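Local atomic coordinates of 5'-AMP-activated protein kinase subunit beta (Schizosaccharomyces pombe, PDB entry 2QRD), a protein that probably holds the AMP-activated protein kinase heterotrimer together and helps set its location and substrate choice, this chain being the C-terminal interaction domain of the beta subunit. Residues Pro54-Val59 with Arg84-Thr89. Sequence-based numbering, arbitrary orientation.
Sequences PNPNHV and RKYVTT
One face of the Tyr86 phenol carries the pyrrolidine ring of Pro56, and near the far end of the phenol lies the imidazole of His58. The setting is the beta-subunit interaction domain, where the loop segment 54-59, which lies between helix 46-49 and strand 65-67, crosses a three-stranded antiparallel sheet at strand 85-93. The proline contact meets the criteria for CH-pi: Pro56 CD stands 3.8 Å from the ring centroid and only 18° off the ring normal. It is displaced toward the rim on the CB side, with CD to Tyr86 CG at 3.7 Å, while Pro56 CG sits over the CD2 side. The imidazole and phenol planes are near parallel, 23° apart, but their centroids are 5.9 Å from each other; the offset leaves little ring-over-ring contact, so this is a marginal aromatic pair and not a full stack.

Strand 85-93 is outermost within this chain, yet residues 86-89 pair in parallel with a strand of another protein chain, which continues the sheet across the interface. Pro56 also packs on Thr79 and His58 on Arg81, both from the adjacent strand 74-82, which places the loop over two strands of the sheet. Pro56 and Tyr86 are both buried, whereas His58 is exposed. The side chain of Tyr86 is about 13 Å from the bound ADP, which this chain shares with the gamma subunit, and about 12 Å from that of the ADP-binding Ser51.

Within the loop, Asn57 OD1 accepts from Val59 N at 3.2 Å, an Asx turn with His58 between its ends. With chi1 at -48°, CG of His58 lies beside its backbone N, and the ring reaches the phenol through CE1, which stops 3.1 Å from Tyr86 OH.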
loop_
_atom_site.group_PDB
_atom_site.type_symbol
_atom_site.label_atom_id
_atom_site.label_comp_id
_atom_site.label_asym_id
_atom_site.label_seq_id
_atom_site.Cartn_x
_atom_site.Cartn_y
_atom_site.Cartn_z
ATOM N N PRO B 54 -8.519 -14.496 1.728
ATOM C CA PRO B 54 -9.479 -15.232 2.554
ATOM C C PRO B 54 -9.353 -14.795 4.022
ATOM O O PRO B 54 -8.351 -14.168 4.411
ATOM C CB PRO B 54 -9.072 -16.695 2.371
ATOM C CG PRO B 54 -7.658 -16.668 1.912
ATOM C CD PRO B 54 -7.432 -15.365 1.216
ATOM N N ASN B 55 -10.387 -15.089 4.807
ATOM C CA ASN B 55 -10.337 -14.873 6.243
ATOM C C ASN B 55 -9.236 -15.706 6.871
ATOM O O ASN B 55 -9.048 -16.871 6.514
ATOM C CB ASN B 55 -11.696 -15.167 6.890
ATOM C CG ASN B 55 -12.760 -14.177 6.455
ATOM O OD1 ASN B 55 -12.453 -13.092 5.958
ATOM N ND2 ASN B 55 -14.009 -14.549 6.618
ATOM N N PRO B 56 -8.481 -15.106 7.790
ATOM C CA PRO B 56 -7.346 -15.851 8.315
ATOM C C PRO B 56 -7.746 -16.779 9.451
ATOM O O PRO B 56 -8.812 -16.631 10.040
ATOM C CB PRO B 56 -6.432 -14.747 8.839
ATOM C CG PRO B 56 -7.379 -13.685 9.299
ATOM C CD PRO B 56 -8.607 -13.769 8.403
ATOM N N ASN B 57 -6.897 -17.749 9.728
ATOM C CA ASN B 57 -6.999 -18.538 10.939
ATOM C C ASN B 57 -6.695 -17.595 12.115
ATOM O O ASN B 57 -5.596 -17.020 12.205
ATOM C CB ASN B 57 -5.990 -19.689 10.857
ATOM C CG ASN B 57 -6.109 -20.680 11.986
ATOM O OD1 ASN B 57 -6.791 -20.455 12.990
ATOM N ND2 ASN B 57 -5.419 -21.798 11.833
ATOM N N HIS B 58 -7.695 -17.417 12.977
ATOM C CA HIS B 58 -7.584 -16.574 14.158
ATOM C C HIS B 58 -6.391 -16.938 15.042
ATOM O O HIS B 58 -5.855 -16.066 15.733
ATOM C CB HIS B 58 -8.880 -16.585 14.977
ATOM C CG HIS B 58 -10.123 -16.359 14.157
ATOM N ND1 HIS B 58 -10.203 -15.407 13.154
ATOM C CD2 HIS B 58 -11.339 -16.964 14.199
ATOM C CE1 HIS B 58 -11.406 -15.445 12.608
ATOM N NE2 HIS B 58 -12.115 -16.378 13.223
ATOM N N VAL B 59 -5.941 -18.194 15.013
ATOM C CA VAL B 59 -4.730 -18.531 15.772
ATOM C C VAL B 59 -3.424 -18.008 15.140
ATOM O O VAL B 59 -2.398 -18.014 15.811
ATOM C CB VAL B 59 -4.604 -20.053 16.170
ATOM C CG1 VAL B 59 -5.804 -20.530 17.009
ATOM C CG2 VAL B 59 -4.375 -20.931 14.946
ATOM N N ARG B 84 -13.806 -5.456 13.024
ATOM C CA ARG B 84 -14.152 -6.783 12.512
ATOM C C ARG B 84 -13.583 -7.200 11.163
ATOM O O ARG B 84 -13.931 -8.226 10.603
ATOM C CB ARG B 84 -15.679 -6.941 12.566
ATOM C CG ARG B 84 -16.265 -6.911 13.965
ATOM C CD ARG B 84 -17.768 -7.001 13.874
ATOM N NE ARG B 84 -18.426 -7.170 15.169
ATOM C CZ ARG B 84 -18.431 -8.318 15.853
ATOM N NH1 ARG B 84 -17.781 -9.395 15.371
ATOM N NH2 ARG B 84 -19.073 -8.390 17.025
ATOM N N LYS B 85 -12.651 -6.429 10.665
ATOM C CA LYS B 85 -11.970 -6.789 9.421
ATOM C C LYS B 85 -10.511 -7.144 9.691
ATOM O O LYS B 85 -10.020 -6.907 10.772
ATOM C CB LYS B 85 -12.156 -5.670 8.388
ATOM C CG LYS B 85 -13.670 -5.415 8.128
ATOM C CD LYS B 85 -13.896 -4.468 6.964
ATOM C CE LYS B 85 -15.414 -4.239 6.790
ATOM N NZ LYS B 85 -15.572 -3.251 5.699
ATOM N N TYR B 86 -9.834 -7.746 8.727
ATOM C CA TYR B 86 -8.457 -8.173 8.907
ATOM C C TYR B 86 -7.532 -7.487 7.923
ATOM O O TYR B 86 -7.857 -7.408 6.763
ATOM C CB TYR B 86 -8.409 -9.688 8.726
ATOM C CG TYR B 86 -9.293 -10.405 9.717
ATOM C CD1 TYR B 86 -10.593 -10.766 9.380
ATOM C CD2 TYR B 86 -8.837 -10.691 11.006
ATOM C CE1 TYR B 86 -11.410 -11.405 10.282
ATOM C CE2 TYR B 86 -9.629 -11.335 11.915
ATOM C CZ TYR B 86 -10.923 -11.687 11.562
ATOM O OH TYR B 86 -11.747 -12.329 12.476
ATOM N N VAL B 87 -6.396 -6.972 8.381
ATOM C CA VAL B 87 -5.386 -6.364 7.507
ATOM C C VAL B 87 -4.087 -7.219 7.523
ATOM O O VAL B 87 -3.441 -7.400 8.577
ATOM C CB VAL B 87 -4.953 -4.954 7.991
ATOM C CG1 VAL B 87 -4.279 -4.136 6.856
ATOM C CG2 VAL B 87 -6.066 -4.218 8.671
ATOM N N THR B 88 -3.693 -7.728 6.363
ATOM C CA THR B 88 -2.368 -8.344 6.268
ATOM C C THR B 88 -1.442 -7.342 5.666
ATOM O O THR B 88 -1.545 -7.039 4.494
ATOM C CB THR B 88 -2.406 -9.644 5.533
ATOM O OG1 THR B 88 -3.285 -10.495 6.250
ATOM C CG2 THR B 88 -1.026 -10.280 5.473
ATOM N N THR B 89 -0.591 -6.748 6.506
ATOM C CA THR B 89 0.370 -5.814 5.968
ATOM C C THR B 89 1.660 -6.490 5.596
ATOM O O THR B 89 2.262 -7.180 6.405
ATOM C CB THR B 89 0.538 -4.458 6.744
ATOM O OG1 THR B 89 1.928 -4.165 6.954
ATOM C CG2 THR B 89 -0.215 -4.399 7.985
#